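Putative glucoamylase (Bacteroides uniformis, PDB 4GL3) is a putative glucoamylase, probably a hydrolase that releases glucose from the ends of alpha-glucan chains. Local coordinates at residues A[37-49]-A[370-382]. Residues are numbered along the deposited sequence; the frame is centred on the assembly and turned at random.
Sequences ESGLAHERSNGGA and NWFAPSYLAIDQG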
loop_
_atom_site.group_PDB
_atom_site.type_symbol
_atom_site.label_atom_id
_atom_site.label_comp_id
_atom_site.label_asym_id
_atom_site.label_seq_id
_atom_site.Cartn_x
_atom_site.Cartn_y
_atom_site.Cartn_z
ATOM N N GLU A 37 -10.308 20.052 4.187
ATOM C CA GLU A 37 -9.423 20.923 4.961
ATOM C C GLU A 37 -7.995 20.470 4.756
ATOM O O GLU A 37 -7.093 21.278 4.788
ATOM C CB GLU A 37 -9.782 20.904 6.482
ATOM C CG GLU A 37 -11.238 21.310 6.827
ATOM C CD GLU A 37 -12.340 20.242 6.533
ATOM O OE1 GLU A 37 -12.047 19.094 6.072
ATOM O OE2 GLU A 37 -13.527 20.550 6.800
ATOM N N SER A 38 -7.787 19.173 4.530
ATOM C CA SER A 38 -6.445 18.613 4.551
ATOM C C SER A 38 -5.992 17.927 3.274
ATOM O O SER A 38 -4.790 17.779 3.088
ATOM C CB SER A 38 -6.342 17.592 5.686
ATOM O OG SER A 38 -7.284 16.523 5.542
ATOM N N GLY A 39 -6.940 17.447 2.445
ATOM C CA GLY A 39 -6.636 16.572 1.300
ATOM C C GLY A 39 -6.401 15.107 1.638
ATOM O O GLY A 39 -6.149 14.272 0.747
ATOM N N LEU A 40 -6.483 14.770 2.914
ATOM C CA LEU A 40 -6.268 13.400 3.347
ATOM C C LEU A 40 -7.474 12.510 3.025
ATOM O O LEU A 40 -8.615 12.985 2.836
ATOM C CB LEU A 40 -5.933 13.333 4.857
ATOM C CG LEU A 40 -4.689 14.056 5.379
ATOM C CD1 LEU A 40 -4.582 13.978 6.918
ATOM C CD2 LEU A 40 -3.428 13.504 4.677
ATOM N N ALA A 41 -7.185 11.216 2.925
ATOM C CA ALA A 41 -8.166 10.202 2.561
ATOM C C ALA A 41 -8.907 9.691 3.782
ATOM O O ALA A 41 -8.323 9.495 4.866
ATOM C CB ALA A 41 -7.458 9.036 1.850
ATOM N N HIS A 42 -10.210 9.516 3.636
ATOM C CA HIS A 42 -11.005 8.785 4.609
ATOM C C HIS A 42 -10.554 7.313 4.654
ATOM O O HIS A 42 -10.172 6.721 3.629
ATOM C CB HIS A 42 -12.489 8.788 4.242
ATOM C CG HIS A 42 -13.203 10.055 4.539
ATOM N ND1 HIS A 42 -13.290 11.094 3.636
ATOM C CD2 HIS A 42 -13.917 10.430 5.618
ATOM C CE1 HIS A 42 -13.995 12.071 4.172
ATOM N NE2 HIS A 42 -14.387 11.692 5.374
ATOM N N GLU A 43 -10.645 6.700 5.832
ATOM C CA GLU A 43 -10.345 5.290 5.964
ATOM C C GLU A 43 -11.331 4.470 5.143
ATOM O O GLU A 43 -10.962 3.445 4.560
ATOM C CB GLU A 43 -10.384 4.854 7.456
ATOM C CG GLU A 43 -10.530 3.338 7.738
ATOM C CD GLU A 43 -9.269 2.407 7.583
ATOM O OE1 GLU A 43 -8.026 2.820 7.642
ATOM O OE2 GLU A 43 -9.572 1.166 7.412
ATOM N N ARG A 44 -12.589 4.897 5.148
ATOM C CA ARG A 44 -13.661 4.175 4.417
ATOM C C ARG A 44 -14.804 5.153 4.065
ATOM O O ARG A 44 -14.888 6.236 4.642
ATOM C CB ARG A 44 -14.206 2.989 5.248
ATOM C CG ARG A 44 -14.797 3.415 6.598
ATOM C CD ARG A 44 -15.436 2.283 7.400
ATOM N NE ARG A 44 -14.610 1.078 7.490
ATOM C CZ ARG A 44 -14.853 -0.096 6.882
ATOM N NH1 ARG A 44 -15.903 -0.278 6.063
ATOM N NH2 ARG A 44 -14.009 -1.103 7.086
ATOM N N SER A 45 -15.667 4.763 3.123
ATOM C CA SER A 45 -16.774 5.559 2.696
ATOM C C SER A 45 -17.953 5.451 3.658
ATOM O O SER A 45 -18.879 6.223 3.542
ATOM C CB SER A 45 -17.229 5.092 1.299
ATOM O OG SER A 45 -17.584 3.700 1.312
ATOM N N ASN A 46 -17.978 4.483 4.565
ATOM C CA ASN A 46 -19.156 4.321 5.442
ATOM C C ASN A 46 -18.742 4.317 6.939
ATOM O O ASN A 46 -19.220 3.516 7.723
ATOM C CB ASN A 46 -19.962 3.067 5.042
ATOM C CG ASN A 46 -19.169 1.765 5.206
ATOM O OD1 ASN A 46 -17.926 1.769 5.256
ATOM N ND2 ASN A 46 -19.896 0.626 5.248
ATOM N N GLY A 47 -17.847 5.240 7.316
ATOM C CA GLY A 47 -17.309 5.353 8.694
ATOM C C GLY A 47 -17.552 6.744 9.282
ATOM O O GLY A 47 -18.556 7.414 8.969
ATOM N N GLY A 48 -16.644 7.224 10.119
ATOM C CA GLY A 48 -16.702 8.650 10.549
ATOM C C GLY A 48 -16.981 9.653 9.407
ATOM O O GLY A 48 -16.878 9.348 8.207
ATOM N N ALA A 49 -17.380 10.858 9.766
ATOM C CA ALA A 49 -17.141 12.001 8.891
ATOM C C ALA A 49 -15.710 12.549 9.150
ATOM O O ALA A 49 -15.186 13.311 8.372
ATOM C CB ALA A 49 -18.200 13.068 9.138
ATOM N N ASN A 370 -24.453 -14.311 -1.432
ATOM C CA ASN A 370 -25.041 -13.246 -2.242
ATOM C C ASN A 370 -24.832 -11.848 -1.657
ATOM O O ASN A 370 -25.741 -11.045 -1.630
ATOM C CB ASN A 370 -26.532 -13.549 -2.499
ATOM C CG ASN A 370 -27.133 -12.672 -3.583
ATOM O OD1 ASN A 370 -26.450 -12.219 -4.507
ATOM N ND2 ASN A 370 -28.414 -12.408 -3.465
ATOM N N TRP A 371 -23.624 -11.564 -1.202
ATOM C CA TRP A 371 -23.320 -10.322 -0.519
ATOM C C TRP A 371 -22.296 -9.509 -1.301
ATOM O O TRP A 371 -21.291 -10.033 -1.799
ATOM C CB TRP A 371 -22.809 -10.644 0.890
ATOM C CG TRP A 371 -22.292 -9.473 1.643
ATOM C CD1 TRP A 371 -23.015 -8.629 2.421
ATOM C CD2 TRP A 371 -20.930 -9.017 1.704
ATOM N NE1 TRP A 371 -22.193 -7.666 2.957
ATOM C CE2 TRP A 371 -20.907 -7.888 2.542
ATOM C CE3 TRP A 371 -19.726 -9.471 1.147
ATOM C CZ2 TRP A 371 -19.744 -7.168 2.798
ATOM C CZ3 TRP A 371 -18.562 -8.770 1.420
ATOM C CH2 TRP A 371 -18.573 -7.627 2.252
ATOM N N PHE A 372 -22.558 -8.214 -1.405
ATOM C CA PHE A 372 -21.619 -7.262 -1.989
ATOM C C PHE A 372 -21.423 -6.137 -0.965
ATOM O O PHE A 372 -22.399 -5.596 -0.447
ATOM C CB PHE A 372 -22.196 -6.723 -3.300
ATOM C CG PHE A 372 -22.256 -7.761 -4.394
ATOM C CD1 PHE A 372 -23.261 -8.685 -4.421
ATOM C CD2 PHE A 372 -21.249 -7.833 -5.356
ATOM C CE1 PHE A 372 -23.284 -9.667 -5.399
ATOM C CE2 PHE A 372 -21.249 -8.817 -6.327
ATOM C CZ PHE A 372 -22.269 -9.730 -6.346
ATOM N N ALA A 373 -20.164 -5.844 -0.657
ATOM C CA ALA A 373 -19.791 -4.814 0.291
ATOM C C ALA A 373 -20.493 -3.491 -0.081
ATOM O O ALA A 373 -20.573 -3.148 -1.258
ATOM C CB ALA A 373 -18.300 -4.620 0.268
ATOM N N PRO A 374 -20.963 -2.740 0.917
ATOM C CA PRO A 374 -21.454 -1.428 0.610
ATOM C C PRO A 374 -20.319 -0.389 0.623
ATOM O O PRO A 374 -20.574 0.768 0.394
ATOM C CB PRO A 374 -22.441 -1.158 1.768
ATOM C CG PRO A 374 -21.766 -1.804 2.937
ATOM C CD PRO A 374 -21.107 -3.048 2.364
ATOM N N SER A 375 -19.081 -0.786 0.878
ATOM C CA SER A 375 -18.052 0.137 1.231
ATOM C C SER A 375 -16.954 0.226 0.171
ATOM O O SER A 375 -16.792 -0.641 -0.693
ATOM C CB SER A 375 -17.383 -0.362 2.527
ATOM O OG SER A 375 -17.014 -1.709 2.326
ATOM N N TYR A 376 -16.200 1.293 0.297
ATOM C CA TYR A 376 -14.874 1.467 -0.292
ATOM C C TYR A 376 -13.890 1.841 0.825
ATOM O O TYR A 376 -14.234 2.634 1.724
ATOM C CB TYR A 376 -14.890 2.632 -1.281
ATOM C CG TYR A 376 -15.907 2.526 -2.350
ATOM C CD1 TYR A 376 -17.186 2.986 -2.163
ATOM C CD2 TYR A 376 -15.585 1.916 -3.569
ATOM C CE1 TYR A 376 -18.135 2.882 -3.185
ATOM C CE2 TYR A 376 -16.513 1.790 -4.570
ATOM C CZ TYR A 376 -17.784 2.270 -4.378
ATOM O OH TYR A 376 -18.706 2.134 -5.402
ATOM N N LEU A 377 -12.683 1.300 0.757
ATOM C CA LEU A 377 -11.617 1.565 1.727
ATOM C C LEU A 377 -10.413 2.179 1.024
ATOM O O LEU A 377 -9.983 1.692 -0.030
ATOM C CB LEU A 377 -11.187 0.260 2.406
ATOM C CG LEU A 377 -11.989 -0.254 3.599
ATOM C CD1 LEU A 377 -13.463 -0.401 3.274
ATOM C CD2 LEU A 377 -11.396 -1.607 4.082
ATOM N N ALA A 378 -9.836 3.222 1.627
ATOM C CA ALA A 378 -8.601 3.829 1.088
ATOM C C ALA A 378 -7.532 2.800 0.776
ATOM O O ALA A 378 -6.852 2.889 -0.258
ATOM C CB ALA A 378 -8.001 4.861 2.056
ATOM N N ILE A 379 -7.283 1.892 1.710
ATOM C CA ILE A 379 -6.121 1.002 1.555
ATOM C C ILE A 379 -6.343 -0.095 0.490
ATOM O O ILE A 379 -5.401 -0.699 0.061
ATOM C CB ILE A 379 -5.641 0.372 2.905
ATOM C CG1 ILE A 379 -6.743 -0.499 3.521
ATOM C CG2 ILE A 379 -5.109 1.479 3.867
ATOM C CD1 ILE A 379 -6.438 -1.081 4.924
ATOM N N ASP A 380 -7.582 -0.333 0.086
ATOM C CA ASP A 380 -7.909 -1.255 -1.025
ATOM C C ASP A 380 -8.004 -0.507 -2.391
ATOM O O ASP A 380 -7.563 -1.026 -3.425
ATOM C CB ASP A 380 -9.199 -1.999 -0.683
ATOM C CG ASP A 380 -9.035 -2.962 0.571
ATOM O OD1 ASP A 380 -7.902 -3.341 0.920
ATOM O OD2 ASP A 380 -10.060 -3.393 1.165
ATOM N N GLN A 381 -8.497 0.737 -2.375
ATOM C CA GLN A 381 -8.635 1.545 -3.587
ATOM C C GLN A 381 -7.301 2.111 -4.103
ATOM O O GLN A 381 -7.061 2.165 -5.304
ATOM C CB GLN A 381 -9.645 2.683 -3.378
ATOM C CG GLN A 381 -11.095 2.233 -3.144
ATOM C CD GLN A 381 -11.638 1.238 -4.172
ATOM O OE1 GLN A 381 -11.376 0.017 -4.111
ATOM N NE2 GLN A 381 -12.498 1.712 -5.007
ATOM N N GLY A 382 -6.421 2.528 -3.194
ATOM C CA GLY A 382 -5.184 3.136 -3.595
ATOM C C GLY A 382 -4.342 2.269 -4.512
ATOM O O GLY A 382 -3.875 2.743 -5.567
HETATM O O HOH W 1 -8.478 2.325 4.390
HETATM O O HOH W 2 -20.088 3.344 1.114
#
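R44 lies alongside L377, where the loop before strand 51-53 meets the chain leading into helix 378-393 and the two residues form an antiparallel, non-hydrogen-bonded pair, a single bridge. It is flanked by S45 N donating to Y376 O (2.9 Å) and A378 N to E43 O (3.1 Å), the latter from above the carbonyl plane; R44 CA adds a CA-H...O contact to Y376 O. Along the R44 side chain, CB sits 3.5 Å from Y376 O and near L377 CD1. A chi1 of 60° tucks CG over the backbone, flanked by N and C, CD extends the chain, and a bend at chi3 (47°) turns it back toward L377, whose CD1 lies 3.5 Å above one guanidinium face, toward the rim of the group. NH1 donates almost straight (169°) to an in-plane lone pair of N46 OD1 at 3.0 Å and forms a salt bridge with D307, whose carboxylate binds S375 OG as well; NH2 hydrogen-bonds a PEG molecule that probably comes from the crystallisation liquor. Replacing R44 by alanine takes the guanidinium away, which would probably leave D307 without its cationic partner and the N46 amide free to turn. One residue further on, S45 OG accepts from Y376 N at 3.0 Å and lies at the edge of the tyrosine ring, while water 2 links it to P374 O. Water 1 donates to E43 O and accepts from I379 N, tying the loop to the first turn of the helix, for which L377 is the N-cap residue. A378 CB meets H42 O and A41 CB. The chemistry is thus mainly polar: backbone and water bonds span the two segments, and bonds to D307 and N46 fix the guanidinium, with L377 CD1 over the outer part of one face.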